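PDB 2P62: DUF4276 family protein from Pyrococcus horikoshii, which is of unknown function, although its family belongs to the Toprim-like clan, and folds around a mixed beta-sheet flanked by helices. Local coordinates for residues E90-V104 against E127-L139. Numbering follows the deposited sequence.
Sequences EEVYVVRDVDEGNDV and EGVKIYPYGMGNL
Glu90 to Asp97 and Val129 to Met136 pair as neighbouring parallel strands inside the mixed sheet of this Toprim-like family protein. The evidence is an in-step register, Glu91 beside Lys130 through Asp97 beside Met136; the strand axes approach to 4.4 Å and are inclined at 27°. Eight backbone hydrogen bonds join the two segments, from Lys130 N to Glu90 O at one end to Val98 N, just after the strand, to Met136 O at the other. The shortest, Tyr132 N to Val92 O at 2.7 Å, is nearly straight. A water donates to both Glu90 O and Gly128 O.

Tyr93 and Tyr132 lie together on the sheet face beneath helix 233-239, whose Arg238 touches both. Each has CG anti to its carbonyl carbon, which makes the rings lean the same way, side by side. The rings are nearly parallel (10°) but slid past each other, so that they barely overlap, centroids 4.9 Å apart; Tyr93 CE2 reaches Tyr132 CD2 at 3.4 Å. Tyr93 OH donates to Glu91 OE1 (2.8 Å) from above the carboxylate plane, and the same oxygen forms a salt bridge with Lys4. An alanine at Tyr93 would remove the ring and hydroxyl, which would probably leave a gap beside Tyr132 and the Glu91 carboxylate freer to turn.

The other face bears Val92, Val94, Ile131 and Pro133, the last three packing on helix 104-109. Val104 begins that helix and brings its CG2 to Pro133 CB (3.9 Å), the two side chains crossing at about a right angle. With chi1 at 64°, Val104 CG1 sits between its own backbone N and carbonyl carbon and approaches Gly135 N to 3.6 Å.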
# COMPACT_ATOMS: atom_id res chain seq x y z
N GLU A 90 -29.00 9.33 -5.33
CA GLU A 90 -29.40 10.69 -5.65
C GLU A 90 -28.23 11.59 -6.06
O GLU A 90 -28.44 12.63 -6.69
CB GLU A 90 -30.13 11.31 -4.45
CG GLU A 90 -29.25 11.63 -3.26
CD GLU A 90 -30.08 12.11 -2.07
OE1 GLU A 90 -31.26 12.46 -2.26
OE2 GLU A 90 -29.54 12.13 -0.95
N GLU A 91 -27.01 11.21 -5.71
CA GLU A 91 -25.87 12.02 -6.09
C GLU A 91 -24.68 11.12 -6.41
O GLU A 91 -24.51 10.05 -5.83
CB GLU A 91 -25.48 13.03 -4.99
CG GLU A 91 -26.64 13.92 -4.53
CD GLU A 91 -26.25 15.02 -3.55
OE1 GLU A 91 -25.45 14.77 -2.61
OE2 GLU A 91 -26.76 16.16 -3.71
N VAL A 92 -23.90 11.57 -7.38
CA VAL A 92 -22.71 10.86 -7.79
C VAL A 92 -21.59 11.89 -7.90
O VAL A 92 -21.74 12.92 -8.57
CB VAL A 92 -22.87 10.16 -9.16
CG1 VAL A 92 -21.55 9.53 -9.56
CG2 VAL A 92 -23.95 9.07 -9.08
N TYR A 93 -20.48 11.61 -7.22
CA TYR A 93 -19.32 12.48 -7.24
C TYR A 93 -18.21 11.80 -8.02
O TYR A 93 -17.93 10.63 -7.81
CB TYR A 93 -18.85 12.78 -5.81
CG TYR A 93 -19.85 13.58 -5.01
CD1 TYR A 93 -20.94 12.95 -4.40
CD2 TYR A 93 -19.77 14.97 -4.94
CE1 TYR A 93 -21.93 13.68 -3.76
CE2 TYR A 93 -20.76 15.72 -4.29
CZ TYR A 93 -21.84 15.06 -3.71
OH TYR A 93 -22.88 15.77 -3.12
N VAL A 94 -17.59 12.51 -8.95
CA VAL A 94 -16.50 11.94 -9.72
C VAL A 94 -15.28 12.83 -9.50
O VAL A 94 -15.25 13.96 -9.96
CB VAL A 94 -16.86 11.86 -11.21
CG1 VAL A 94 -15.73 11.19 -11.99
CG2 VAL A 94 -18.16 11.08 -11.39
N VAL A 95 -14.30 12.31 -8.77
CA VAL A 95 -13.10 13.07 -8.43
C VAL A 95 -11.87 12.60 -9.18
O VAL A 95 -11.54 11.41 -9.19
CB VAL A 95 -12.81 12.98 -6.93
CG1 VAL A 95 -11.50 13.69 -6.58
CG2 VAL A 95 -14.00 13.58 -6.16
N ARG A 96 -11.18 13.55 -9.80
CA ARG A 96 -9.98 13.25 -10.57
C ARG A 96 -9.01 14.42 -10.50
O ARG A 96 -9.43 15.57 -10.42
CB ARG A 96 -10.35 12.99 -12.05
CG ARG A 96 -9.13 12.62 -12.90
CD ARG A 96 -9.49 12.32 -14.34
NE ARG A 96 -9.77 13.52 -15.11
CZ ARG A 96 -10.03 13.53 -16.42
NH1 ARG A 96 -10.05 12.40 -17.10
NH2 ARG A 96 -10.28 14.67 -17.04
N ASP A 97 -7.72 14.12 -10.51
CA ASP A 97 -6.73 15.20 -10.48
C ASP A 97 -6.99 16.07 -11.70
O ASP A 97 -7.46 15.59 -12.74
CB ASP A 97 -5.29 14.67 -10.60
CG ASP A 97 -4.86 13.82 -9.42
OD1 ASP A 97 -5.33 14.06 -8.29
OD2 ASP A 97 -4.00 12.93 -9.64
N VAL A 98 -6.68 17.35 -11.57
CA VAL A 98 -6.82 18.30 -12.65
C VAL A 98 -5.85 17.95 -13.78
O VAL A 98 -6.18 18.07 -14.96
CB VAL A 98 -6.56 19.74 -12.12
CG1 VAL A 98 -6.48 20.73 -13.26
CG2 VAL A 98 -7.66 20.13 -11.13
N ASP A 99 -4.65 17.49 -13.41
CA ASP A 99 -3.58 17.09 -14.34
C ASP A 99 -3.96 16.12 -15.42
O ASP A 99 -3.56 16.27 -16.57
CB ASP A 99 -2.45 16.42 -13.58
CG ASP A 99 -1.63 17.38 -12.81
OD1 ASP A 99 -0.80 16.91 -12.00
OD2 ASP A 99 -1.82 18.60 -13.01
N GLU A 100 -4.69 15.08 -15.03
CA GLU A 100 -5.08 14.05 -15.96
C GLU A 100 -6.11 14.52 -16.97
O GLU A 100 -7.00 15.32 -16.65
CB GLU A 100 -5.62 12.84 -15.20
CG GLU A 100 -4.78 12.42 -14.00
CD GLU A 100 -5.23 11.10 -13.41
OE1 GLU A 100 -6.46 10.89 -13.26
OE2 GLU A 100 -4.36 10.26 -13.10
N GLY A 101 -5.97 14.02 -18.19
CA GLY A 101 -6.87 14.34 -19.28
C GLY A 101 -7.29 15.79 -19.42
O GLY A 101 -6.52 16.71 -19.13
N ASN A 102 -8.52 15.99 -19.87
CA ASN A 102 -9.04 17.34 -20.03
C ASN A 102 -9.85 17.73 -18.81
O ASN A 102 -9.75 17.09 -17.76
CB ASN A 102 -9.89 17.42 -21.30
CG ASN A 102 -9.04 17.40 -22.56
OD1 ASN A 102 -8.21 18.30 -22.80
ND2 ASN A 102 -9.24 16.37 -23.38
N ASP A 103 -10.66 18.78 -18.94
CA ASP A 103 -11.47 19.26 -17.83
C ASP A 103 -12.39 18.14 -17.34
O ASP A 103 -13.07 17.48 -18.13
CB ASP A 103 -12.25 20.50 -18.28
CG ASP A 103 -12.99 21.16 -17.14
OD1 ASP A 103 -13.99 20.58 -16.68
OD2 ASP A 103 -12.58 22.26 -16.70
N VAL A 104 -12.41 17.92 -16.04
CA VAL A 104 -13.24 16.86 -15.47
C VAL A 104 -14.72 16.98 -15.86
O VAL A 104 -15.39 15.96 -16.04
CB VAL A 104 -13.08 16.82 -13.93
CG1 VAL A 104 -13.61 18.10 -13.31
CG2 VAL A 104 -13.79 15.60 -13.37
N GLU A 127 -31.71 11.86 -15.16
CA GLU A 127 -32.40 10.77 -14.50
C GLU A 127 -32.65 11.14 -13.04
O GLU A 127 -32.76 10.28 -12.19
CB GLU A 127 -31.55 9.50 -14.59
CG GLU A 127 -32.07 8.39 -15.51
CD GLU A 127 -32.52 8.88 -16.89
OE1 GLU A 127 -33.71 9.25 -17.02
OE2 GLU A 127 -31.70 8.87 -17.84
N GLY A 128 -32.74 12.44 -12.76
CA GLY A 128 -32.97 12.89 -11.40
C GLY A 128 -31.76 12.76 -10.49
O GLY A 128 -31.85 12.99 -9.29
N VAL A 129 -30.61 12.41 -11.06
CA VAL A 129 -29.38 12.24 -10.27
C VAL A 129 -28.39 13.39 -10.48
O VAL A 129 -28.05 13.72 -11.61
CB VAL A 129 -28.68 10.90 -10.64
CG1 VAL A 129 -27.32 10.80 -9.96
CG2 VAL A 129 -29.55 9.71 -10.23
N LYS A 130 -27.93 13.98 -9.38
CA LYS A 130 -26.96 15.07 -9.45
C LYS A 130 -25.53 14.54 -9.57
O LYS A 130 -25.01 13.94 -8.63
CB LYS A 130 -27.06 15.98 -8.22
CG LYS A 130 -28.28 16.88 -8.20
CD LYS A 130 -28.23 17.83 -7.02
CE LYS A 130 -29.52 18.62 -6.93
NZ LYS A 130 -30.68 17.69 -6.93
N ILE A 131 -24.91 14.75 -10.72
CA ILE A 131 -23.54 14.29 -10.93
C ILE A 131 -22.56 15.45 -10.75
O ILE A 131 -22.64 16.47 -11.45
CB ILE A 131 -23.40 13.66 -12.33
CG1 ILE A 131 -24.41 12.50 -12.45
CG2 ILE A 131 -21.97 13.15 -12.54
CD1 ILE A 131 -24.62 11.93 -13.89
N TYR A 132 -21.66 15.30 -9.79
CA TYR A 132 -20.69 16.34 -9.50
C TYR A 132 -19.28 16.03 -9.96
O TYR A 132 -18.58 15.22 -9.35
CB TYR A 132 -20.66 16.65 -8.00
CG TYR A 132 -21.91 17.29 -7.46
CD1 TYR A 132 -22.09 18.68 -7.53
CD2 TYR A 132 -22.92 16.52 -6.85
CE1 TYR A 132 -23.24 19.28 -7.00
CE2 TYR A 132 -24.06 17.12 -6.33
CZ TYR A 132 -24.21 18.49 -6.40
OH TYR A 132 -25.33 19.09 -5.86
N PRO A 133 -18.85 16.64 -11.06
CA PRO A 133 -17.49 16.38 -11.52
C PRO A 133 -16.56 17.33 -10.76
O PRO A 133 -16.79 18.54 -10.72
CB PRO A 133 -17.56 16.65 -13.02
CG PRO A 133 -18.71 17.62 -13.17
CD PRO A 133 -19.70 17.22 -12.11
N TYR A 134 -15.53 16.78 -10.12
CA TYR A 134 -14.63 17.62 -9.35
C TYR A 134 -13.16 17.36 -9.62
O TYR A 134 -12.70 16.22 -9.61
CB TYR A 134 -14.92 17.43 -7.86
CG TYR A 134 -14.11 18.32 -6.95
CD1 TYR A 134 -12.90 17.88 -6.41
CD2 TYR A 134 -14.55 19.61 -6.64
CE1 TYR A 134 -12.14 18.71 -5.58
CE2 TYR A 134 -13.79 20.45 -5.81
CZ TYR A 134 -12.60 19.99 -5.29
OH TYR A 134 -11.86 20.81 -4.47
N GLY A 135 -12.42 18.43 -9.88
CA GLY A 135 -10.99 18.32 -10.14
C GLY A 135 -10.21 18.58 -8.87
O GLY A 135 -10.37 19.63 -8.26
N MET A 136 -9.37 17.63 -8.47
CA MET A 136 -8.57 17.77 -7.26
C MET A 136 -7.23 18.46 -7.52
O MET A 136 -6.59 18.24 -8.54
CB MET A 136 -8.31 16.39 -6.64
CG MET A 136 -7.48 16.39 -5.35
SD MET A 136 -8.34 17.09 -3.91
CE MET A 136 -9.67 15.93 -3.81
N GLY A 137 -6.81 19.29 -6.58
CA GLY A 137 -5.55 19.98 -6.73
C GLY A 137 -5.63 21.34 -7.38
O GLY A 137 -4.67 21.79 -7.99
N ASN A 138 -6.77 22.02 -7.27
CA ASN A 138 -6.90 23.34 -7.87
C ASN A 138 -6.39 24.42 -6.92
O ASN A 138 -7.16 25.08 -6.22
CB ASN A 138 -8.34 23.64 -8.26
CG ASN A 138 -8.54 23.68 -9.76
OD1 ASN A 138 -7.75 24.30 -10.49
ND2 ASN A 138 -9.60 23.03 -10.25
N LEU A 139 -5.07 24.59 -6.88
CA LEU A 139 -4.44 25.60 -6.03
C LEU A 139 -3.04 25.88 -6.54
O LEU A 139 -2.63 25.32 -7.55
CB LEU A 139 -4.40 25.13 -4.56
CG LEU A 139 -3.65 23.89 -4.03
CD1 LEU A 139 -3.99 22.67 -4.88
CD2 LEU A 139 -2.15 24.12 -4.02
O HOH W 1 -30.54 14.37 -6.88